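Local coordinates for probable acrylyl-CoA reductase AcuI (Escherichia coli, PDB 1O89), which probably catalyses the NADPH-dependent reduction of acrylyl-CoA to propanoyl-CoA, working as a homodimer of the zinc-containing alcohol dehydrogenase family, at residues 325-330 with 334-339; 25-30 with 34-39; 140-145 with 298-303. All blocks are in the same frame, centred on the assembly; numbering follows the deposited sequence.

Contact 1 (325-330 with 334-339); sequences PNFAEA and NQIQGR
The carbonyl oxygen of A330 accepts the backbone N-H of Q335, with a distance of 2.8 Å from Q335 N to A330 O. The bond is bent, 134° at the hydrogen, and the donor stands 32° away from the carbonyl plane. N334 N is nearly as close to the same oxygen, but its angle is too poor for a hydrogen bond. The chain has left the helical path at N334, whose positive phi turns it back so that Q335 and I336 come alongside the last turns of helix 324-332. Next to this bond, the methyl of A330 meets the side chain of I336, with A330 CB 3.8 Å from I336 CG1 and only slightly farther from CD1. I336 CG1 lies anti to the carbonyl carbon (chi1 -57°), and from there CD1 continues to the ring of F327, which it approaches obliquely, 4.4 Å from F327 CE2. The Q335 side chain starts toward the helix, its CB 4.0 Å from A330 CB, then bends at chi2 and leads away. F327 also packs on I319 and L60, and I336 on K317, tying the turn to strand 317-319. The bond from Q335 N back to A330 O and the positive phi just beyond the helix are the marks of a Schellman motif, and here the positive-phi residue, N334, belongs to the NADP(+) site.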
loop_
_atom_site.group_PDB
_atom_site.type_symbol
_atom_site.label_atom_id
_atom_site.label_comp_id
_atom_site.label_asym_id
_atom_site.label_seq_id
_atom_site.Cartn_x
_atom_site.Cartn_y
_atom_site.Cartn_z
ATOM N N PRO A 325 -27.300 25.384 11.500
ATOM C CA PRO A 325 -28.360 24.531 10.947
ATOM C C PRO A 325 -28.741 24.879 9.502
ATOM O O PRO A 325 -28.785 23.993 8.647
ATOM C CB PRO A 325 -29.532 24.772 11.904
ATOM C CG PRO A 325 -28.884 25.199 13.186
ATOM C CD PRO A 325 -27.741 26.050 12.743
ATOM N N ASN A 326 -28.995 26.155 9.231
ATOM C CA ASN A 326 -29.359 26.573 7.889
ATOM C C ASN A 326 -28.208 26.408 6.889
ATOM O O ASN A 326 -28.429 25.954 5.767
ATOM C CB ASN A 326 -29.879 28.015 7.896
ATOM C CG ASN A 326 -31.308 28.127 8.431
ATOM O OD1 ASN A 326 -31.801 29.231 8.657
ATOM N ND2 ASN A 326 -31.975 26.989 8.635
ATOM N N PHE A 327 -26.990 26.763 7.295
ATOM C CA PHE A 327 -25.809 26.579 6.445
ATOM C C PHE A 327 -25.458 25.107 6.246
ATOM O O PHE A 327 -24.878 24.742 5.225
ATOM C CB PHE A 327 -24.597 27.358 6.985
ATOM C CG PHE A 327 -24.506 28.750 6.439
ATOM C CD1 PHE A 327 -25.408 29.727 6.854
ATOM C CD2 PHE A 327 -23.558 29.075 5.477
ATOM C CE1 PHE A 327 -25.363 31.018 6.329
ATOM C CE2 PHE A 327 -23.494 30.358 4.952
ATOM C CZ PHE A 327 -24.402 31.337 5.380
ATOM N N ALA A 328 -25.830 24.262 7.206
ATOM C CA ALA A 328 -25.596 22.828 7.085
ATOM C C ALA A 328 -26.473 22.267 5.979
ATOM O O ALA A 328 -26.033 21.415 5.209
ATOM C CB ALA A 328 -25.863 22.106 8.407
ATOM N N GLU A 329 -27.707 22.762 5.901
ATOM C CA GLU A 329 -28.653 22.347 4.863
ATOM C C GLU A 329 -28.161 22.753 3.476
ATOM O O GLU A 329 -28.390 22.033 2.505
ATOM C CB GLU A 329 -30.037 22.968 5.086
ATOM C CG GLU A 329 -30.679 22.657 6.430
ATOM C CD GLU A 329 -32.158 22.329 6.317
ATOM O OE1 GLU A 329 -32.849 22.933 5.462
ATOM O OE2 GLU A 329 -32.632 21.469 7.091
ATOM N N ALA A 330 -27.505 23.908 3.398
ATOM C CA ALA A 330 -26.969 24.421 2.144
ATOM C C ALA A 330 -25.776 23.594 1.658
ATOM O O ALA A 330 -25.659 23.318 0.465
ATOM C CB ALA A 330 -26.584 25.884 2.293
ATOM N N ASN A 334 -25.496 21.141 -1.684
ATOM C CA ASN A 334 -24.450 21.827 -2.442
ATOM C C ASN A 334 -24.906 23.191 -2.980
ATOM O O ASN A 334 -25.281 23.330 -4.139
ATOM C CB ASN A 334 -23.881 20.929 -3.555
ATOM C CG ASN A 334 -22.359 20.918 -3.577
ATOM O OD1 ASN A 334 -21.706 21.901 -3.221
ATOM N ND2 ASN A 334 -21.787 19.798 -4.002
ATOM N N GLN A 335 -24.879 24.185 -2.096
ATOM C CA GLN A 335 -25.196 25.570 -2.428
ATOM C C GLN A 335 -24.043 26.501 -2.054
ATOM O O GLN A 335 -24.105 27.697 -2.327
ATOM C CB GLN A 335 -26.475 26.017 -1.698
ATOM C CG GLN A 335 -27.440 26.873 -2.542
ATOM C CD GLN A 335 -27.135 28.382 -2.531
ATOM O OE1 GLN A 335 -27.429 29.075 -3.508
ATOM N NE2 GLN A 335 -26.568 28.884 -1.436
ATOM N N ILE A 336 -22.997 25.957 -1.434
ATOM C CA ILE A 336 -21.913 26.773 -0.913
ATOM C C ILE A 336 -20.625 26.466 -1.660
ATOM O O ILE A 336 -20.310 25.294 -1.941
ATOM C CB ILE A 336 -21.728 26.543 0.621
ATOM C CG1 ILE A 336 -23.029 26.849 1.377
ATOM C CG2 ILE A 336 -20.572 27.399 1.173
ATOM C CD1 ILE A 336 -23.628 28.227 1.085
ATOM N N GLN A 337 -19.897 27.540 -1.982
ATOM C CA GLN A 337 -18.563 27.446 -2.557
ATOM C C GLN A 337 -17.537 27.781 -1.479
ATOM O O GLN A 337 -17.669 28.792 -0.783
ATOM C CB GLN A 337 -18.422 28.415 -3.731
ATOM C CG GLN A 337 -17.992 27.759 -5.024
ATOM C CD GLN A 337 -18.141 28.694 -6.203
ATOM O OE1 GLN A 337 -17.472 29.727 -6.270
ATOM N NE2 GLN A 337 -19.026 28.347 -7.126
ATOM N N GLY A 338 -16.522 26.930 -1.338
ATOM C CA GLY A 338 -15.468 27.148 -0.359
ATOM C C GLY A 338 -15.873 26.870 1.084
ATOM O O GLY A 338 -16.858 26.188 1.360
ATOM N N ARG A 339 -15.111 27.444 2.010
ATOM C CA ARG A 339 -15.193 27.109 3.426
ATOM C C ARG A 339 -16.322 27.827 4.131
ATOM O O ARG A 339 -16.539 29.024 3.902
ATOM C CB ARG A 339 -13.896 27.493 4.128
ATOM C CG ARG A 339 -12.773 26.539 3.926
ATOM C CD ARG A 339 -12.438 26.254 2.495
ATOM N NE ARG A 339 -11.125 25.620 2.353
ATOM C CZ ARG A 339 -10.686 25.060 1.238
ATOM N NH1 ARG A 339 -11.440 25.027 0.139
ATOM N NH2 ARG A 339 -9.479 24.524 1.217
#

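Contact 2 (25-30 with 34-39); sequences LLLEQQ and TLASVQ
Four backbone hydrogen bonds join L26 to S37 and E28 to L35, the two hydrogen-bonded pairs of an antiparallel beta hairpin formed by strands 23-28 and 35-40. At the first pair L26 N donates to S37 O at 3.0 Å and the return bond from S37 N to L26 O is longer; both are nearly straight. At the second, L35 N to E28 O measures 2.9 Å but is bent to 138° at the hydrogen. The same E28 O also receives a CA-H...O contact from T34, with T34 CA 3.2 Å away.

A side-chain network lies over the face that carries L26, E28, L35 and S37, and Q39 joins it with its amide. The amide nitrogen Q39 NE2 gives one hydrogen to S37 OG at 3.0 Å and another to E28 OE1 at 3.3 Å. Both acceptors lie close to the amide plane, whereas the amide nitrogen meets E28 OE1 from above the carboxylate plane, 54° out of it. These two bonds fix the rotation of the amide, and its OE1 rests against L26 CD2.

L25, L27, A36 and V38 point to the other face, where I68 of helix 62-69 packs on L25, L27 and A36. L25 also touches A324 of helix 324-332. With its CG anti to the backbone N (chi1 -173°), L25 brings CD1 to V38 CG2, 4.0 Å away. Farther along, L27 CD2 presses on A36 CB at 3.4 Å, a close fit for two methyl carbons.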
loop_
_atom_site.group_PDB
_atom_site.type_symbol
_atom_site.label_atom_id
_atom_site.label_comp_id
_atom_site.label_asym_id
_atom_site.label_seq_id
_atom_site.Cartn_x
_atom_site.Cartn_y
_atom_site.Cartn_z
ATOM N N LEU A 25 -23.957 24.648 19.892
ATOM C CA LEU A 25 -24.923 23.963 19.047
ATOM C C LEU A 25 -24.967 22.501 19.494
ATOM O O LEU A 25 -23.983 21.787 19.366
ATOM C CB LEU A 25 -24.554 24.063 17.569
ATOM C CG LEU A 25 -25.632 23.510 16.615
ATOM C CD1 LEU A 25 -26.717 24.534 16.387
ATOM C CD2 LEU A 25 -25.028 23.067 15.288
ATOM N N LEU A 26 -26.113 22.095 20.038
ATOM C CA LEU A 26 -26.340 20.748 20.553
ATOM C C LEU A 26 -27.276 19.958 19.629
ATOM O O LEU A 26 -28.348 20.426 19.258
ATOM C CB LEU A 26 -26.937 20.820 21.969
ATOM C CG LEU A 26 -26.875 19.556 22.844
ATOM C CD1 LEU A 26 -25.451 19.269 23.270
ATOM C CD2 LEU A 26 -27.776 19.674 24.080
ATOM N N LEU A 27 -26.842 18.758 19.259
ATOM C CA LEU A 27 -27.651 17.842 18.474
ATOM C C LEU A 27 -28.305 16.853 19.420
ATOM O O LEU A 27 -27.639 16.267 20.260
ATOM C CB LEU A 27 -26.785 17.099 17.455
ATOM C CG LEU A 27 -25.991 17.973 16.479
ATOM C CD1 LEU A 27 -25.371 17.126 15.356
ATOM C CD2 LEU A 27 -26.865 19.087 15.910
ATOM N N GLU A 28 -29.615 16.697 19.291
ATOM C CA GLU A 28 -30.388 15.754 20.098
ATOM C C GLU A 28 -31.248 14.908 19.170
ATOM O O GLU A 28 -31.699 15.398 18.136
ATOM C CB GLU A 28 -31.287 16.515 21.074
ATOM C CG GLU A 28 -30.534 17.213 22.193
ATOM C CD GLU A 28 -31.411 18.138 23.020
ATOM O OE1 GLU A 28 -31.848 19.195 22.505
ATOM O OE2 GLU A 28 -31.659 17.809 24.194
ATOM N N GLN A 29 -31.472 13.644 19.522
ATOM C CA GLN A 29 -32.394 12.803 18.763
ATOM C C GLN A 29 -33.729 12.791 19.496
ATOM O O GLN A 29 -33.869 12.105 20.514
ATOM C CB GLN A 29 -31.854 11.373 18.606
ATOM C CG GLN A 29 -31.199 11.096 17.250
ATOM C CD GLN A 29 -31.016 9.609 16.948
ATOM O OE1 GLN A 29 -30.256 9.245 16.045
ATOM N NE2 GLN A 29 -31.704 8.757 17.692
ATOM N N GLN A 30 -34.696 13.558 18.983
ATOM C CA GLN A 30 -36.028 13.672 19.591
ATOM C C GLN A 30 -37.120 13.261 18.605
ATOM O O GLN A 30 -37.172 13.765 17.472
ATOM C CB GLN A 30 -36.265 15.103 20.081
ATOM N N THR A 34 -33.115 14.479 14.161
ATOM C CA THR A 34 -32.169 15.275 14.944
ATOM C C THR A 34 -32.562 16.747 15.018
ATOM O O THR A 34 -32.598 17.430 14.003
ATOM C CB THR A 34 -30.727 15.187 14.369
ATOM O OG1 THR A 34 -30.663 15.857 13.106
ATOM C CG2 THR A 34 -30.315 13.760 14.054
ATOM N N LEU A 35 -32.841 17.230 16.225
ATOM C CA LEU A 35 -33.030 18.658 16.485
ATOM C C LEU A 35 -31.680 19.304 16.791
ATOM O O LEU A 35 -30.986 18.899 17.728
ATOM C CB LEU A 35 -33.998 18.862 17.666
ATOM C CG LEU A 35 -34.525 20.277 17.971
ATOM C CD1 LEU A 35 -35.853 20.548 17.264
ATOM C CD2 LEU A 35 -34.674 20.496 19.490
ATOM N N ALA A 36 -31.318 20.298 15.981
ATOM C CA ALA A 36 -30.107 21.092 16.179
ATOM C C ALA A 36 -30.507 22.493 16.652
ATOM O O ALA A 36 -31.216 23.215 15.949
ATOM C CB ALA A 36 -29.318 21.173 14.885
ATOM N N SER A 37 -30.070 22.858 17.853
ATOM C CA SER A 37 -30.403 24.153 18.445
ATOM C C SER A 37 -29.263 24.688 19.312
ATOM O O SER A 37 -28.495 23.919 19.885
ATOM C CB SER A 37 -31.678 24.039 19.279
ATOM O OG SER A 37 -31.439 23.353 20.494
ATOM N N VAL A 38 -29.166 26.008 19.414
ATOM C CA VAL A 38 -28.156 26.634 20.259
ATOM C C VAL A 38 -28.673 26.667 21.699
ATOM O O VAL A 38 -29.802 27.069 21.958
ATOM C CB VAL A 38 -27.780 28.051 19.746
ATOM C CG1 VAL A 38 -26.911 28.805 20.764
ATOM C CG2 VAL A 38 -27.055 27.934 18.419
ATOM N N GLN A 39 -27.831 26.236 22.626
ATOM C CA GLN A 39 -28.214 26.078 24.023
ATOM C C GLN A 39 -27.107 26.555 24.954
ATOM O O GLN A 39 -25.931 26.591 24.584
ATOM C CB GLN A 39 -28.537 24.612 24.312
ATOM C CG GLN A 39 -30.001 24.272 24.157
ATOM C CD GLN A 39 -30.262 22.777 24.220
ATOM O OE1 GLN A 39 -30.152 22.161 25.289
ATOM N NE2 GLN A 39 -30.608 22.189 23.078
#

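Contact 3 (140-145 with 298-303); sequences RKAMII and QAWQRL
The indole of W300 turns the edge of its six-membered ring to helix 139-161, where A142 O and I145 CD1 both lie near the ring plane. A142 O is 3.7 Å from W300 CH2, a carbonyl set beside an aromatic C-H, and I145 CD1 comes to 3.6 Å from W300 CZ3. L303, one turn on in the same helix as W300, lays CD1 over one face, 3.9 Å above the plane and displaced toward the rim of the ring. The W300 side chain, its CG anti to the carbonyl carbon (chi1 -81°), reaches across to bring its edge against helix 139-161. The axes of segments 140-145 and 298-303 run at 102° and come no nearer than 12.2 Å, so large side chains must span the interval: this is a nearly perpendicular, widely spaced helix crossing that joins helix 139-161 to helix 293-306 in the buried interior. I145 answers from its side with two branches. CD1 goes to the ring edge, while CG2, anti to the backbone N, touches both W300 CZ3 and L303 CD1, the latter at 3.9 Å. F150, farther along helix 139-161, meets W300 with planes about 20° apart, while P134 and L137 also touch the indole and L307 packs on I145.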
loop_
_atom_site.group_PDB
_atom_site.type_symbol
_atom_site.label_atom_id
_atom_site.label_comp_id
_atom_site.label_asym_id
_atom_site.label_seq_id
_atom_site.Cartn_x
_atom_site.Cartn_y
_atom_site.Cartn_z
ATOM N N ARG A 140 -7.948 31.181 12.744
ATOM C CA ARG A 140 -8.766 31.276 11.539
ATOM C C ARG A 140 -8.143 30.499 10.381
ATOM O O ARG A 140 -8.812 29.702 9.743
ATOM C CB ARG A 140 -8.979 32.741 11.139
ATOM C CG ARG A 140 -10.071 32.965 10.105
ATOM C CD ARG A 140 -10.457 34.440 9.939
ATOM N NE ARG A 140 -11.552 34.607 8.996
ATOM C CZ ARG A 140 -11.420 34.622 7.665
ATOM N NH1 ARG A 140 -10.232 34.465 7.078
ATOM N NH2 ARG A 140 -12.496 34.794 6.906
ATOM N N LYS A 141 -6.865 30.742 10.115
ATOM C CA LYS A 141 -6.152 30.053 9.047
ATOM C C LYS A 141 -6.172 28.545 9.277
ATOM O O LYS A 141 -6.356 27.777 8.340
ATOM C CB LYS A 141 -4.696 30.533 8.951
ATOM C CG LYS A 141 -4.529 31.971 8.488
ATOM C CD LYS A 141 -3.051 32.364 8.439
ATOM C CE LYS A 141 -2.843 33.752 7.840
ATOM N NZ LYS A 141 -1.478 33.903 7.222
ATOM N N ALA A 142 -5.995 28.125 10.521
ATOM C CA ALA A 142 -5.976 26.700 10.841
ATOM C C ALA A 142 -7.310 26.047 10.500
ATOM O O ALA A 142 -7.348 24.928 10.036
ATOM C CB ALA A 142 -5.637 26.471 12.306
ATOM N N MET A 143 -8.407 26.746 10.719
ATOM C CA MET A 143 -9.709 26.181 10.395
ATOM C C MET A 143 -10.023 26.254 8.914
ATOM O O MET A 143 -10.792 25.444 8.431
ATOM C CB MET A 143 -10.802 26.857 11.215
ATOM C CG MET A 143 -10.635 26.604 12.698
ATOM S SD MET A 143 -10.790 24.851 13.056
ATOM C CE MET A 143 -9.136 24.330 13.196
ATOM N N ILE A 144 -9.452 27.228 8.205
ATOM C CA ILE A 144 -9.533 27.263 6.753
ATOM C C ILE A 144 -8.883 25.997 6.179
ATOM O O ILE A 144 -9.474 25.336 5.326
ATOM C CB ILE A 144 -8.855 28.526 6.185
ATOM C CG1 ILE A 144 -9.717 29.761 6.460
ATOM C CG2 ILE A 144 -8.595 28.384 4.651
ATOM C CD1 ILE A 144 -8.988 31.059 6.254
ATOM N N ILE A 145 -7.689 25.657 6.671
ATOM C CA ILE A 145 -6.974 24.450 6.238
ATOM C C ILE A 145 -7.842 23.244 6.576
ATOM O O ILE A 145 -8.267 22.500 5.689
ATOM C CB ILE A 145 -5.579 24.317 6.939
ATOM C CG1 ILE A 145 -4.631 25.445 6.526
ATOM C CG2 ILE A 145 -4.921 22.990 6.605
ATOM C CD1 ILE A 145 -3.413 25.567 7.464
ATOM N N GLN A 298 4.170 17.195 12.460
ATOM C CA GLN A 298 4.970 17.262 11.255
ATOM C C GLN A 298 4.140 17.754 10.063
ATOM O O GLN A 298 4.611 18.560 9.274
ATOM C CB GLN A 298 5.603 15.907 10.978
ATOM C CG GLN A 298 6.413 15.832 9.694
ATOM C CD GLN A 298 6.974 14.440 9.435
ATOM O OE1 GLN A 298 7.856 14.278 8.587
ATOM N NE2 GLN A 298 6.477 13.440 10.167
ATOM N N ALA A 299 2.898 17.298 9.959
ATOM C CA ALA A 299 2.048 17.661 8.838
ATOM C C ALA A 299 1.648 19.117 8.897
ATOM O O ALA A 299 1.540 19.762 7.849
ATOM C CB ALA A 299 0.792 16.786 8.776
ATOM N N TRP A 300 1.386 19.620 10.098
ATOM C CA TRP A 300 0.985 21.011 10.243
ATOM C C TRP A 300 2.140 21.931 9.897
ATOM O O TRP A 300 1.922 22.985 9.316
ATOM C CB TRP A 300 0.439 21.319 11.647
ATOM C CG TRP A 300 -0.993 20.906 11.781
ATOM C CD1 TRP A 300 -1.462 19.801 12.410
ATOM C CD2 TRP A 300 -2.135 21.567 11.223
ATOM N NE1 TRP A 300 -2.827 19.733 12.297
ATOM C CE2 TRP A 300 -3.268 20.803 11.568
ATOM C CE3 TRP A 300 -2.319 22.749 10.486
ATOM C CZ2 TRP A 300 -4.561 21.170 11.206
ATOM C CZ3 TRP A 300 -3.600 23.114 10.121
ATOM C CH2 TRP A 300 -4.712 22.325 10.485
ATOM N N GLN A 301 3.358 21.545 10.267
ATOM C CA GLN A 301 4.549 22.323 9.927
ATOM C C GLN A 301 4.729 22.379 8.404
ATOM O O GLN A 301 5.047 23.422 7.844
ATOM C CB GLN A 301 5.789 21.697 10.568
ATOM C CG GLN A 301 6.966 22.620 10.646
ATOM C CD GLN A 301 8.123 22.216 9.740
ATOM O OE1 GLN A 301 7.918 21.717 8.615
ATOM N NE2 GLN A 301 9.348 22.459 10.217
ATOM N N ARG A 302 4.507 21.242 7.754
ATOM C CA ARG A 302 4.611 21.132 6.305
ATOM C C ARG A 302 3.566 21.997 5.579
ATOM O O ARG A 302 3.872 22.595 4.542
ATOM C CB ARG A 302 4.480 19.663 5.875
ATOM C CG ARG A 302 5.751 18.823 6.115
ATOM C CD ARG A 302 6.951 19.278 5.314
ATOM N NE ARG A 302 6.649 19.267 3.885
ATOM C CZ ARG A 302 6.749 18.197 3.095
ATOM N NH1 ARG A 302 7.184 17.024 3.564
ATOM N NH2 ARG A 302 6.428 18.307 1.811
ATOM N N LEU A 303 2.355 22.080 6.134
ATOM C CA LEU A 303 1.298 22.917 5.560
ATOM C C LEU A 303 1.675 24.394 5.567
ATOM O O LEU A 303 1.336 25.129 4.650
ATOM C CB LEU A 303 -0.008 22.724 6.323
ATOM C CG LEU A 303 -0.744 21.448 5.955
ATOM C CD1 LEU A 303 -1.634 20.991 7.101
ATOM C CD2 LEU A 303 -1.536 21.676 4.698
#

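How the contacts relate
Contact 1 lies between the other two and touches both. Its helix meets the hairpin of contact 2 through P325, whose CG packs 3.9 Å from L25 CD1, although the two centres are 18 Å apart. At its far end the loop reaches contact 3, where R339 NE lies 3.4 Å from I144 O. Contacts 2 and 3 do not meet: their nearest atoms are about 15 Å apart. In the NADP(+) site, contact 1 takes part directly through N334, whose side chain is about 4 Å from that of R201. Contact 3 is more remote, the W300 side chain being about 9 Å from that of S288, and contact 2 lies away from the residues of the NADP(+) site.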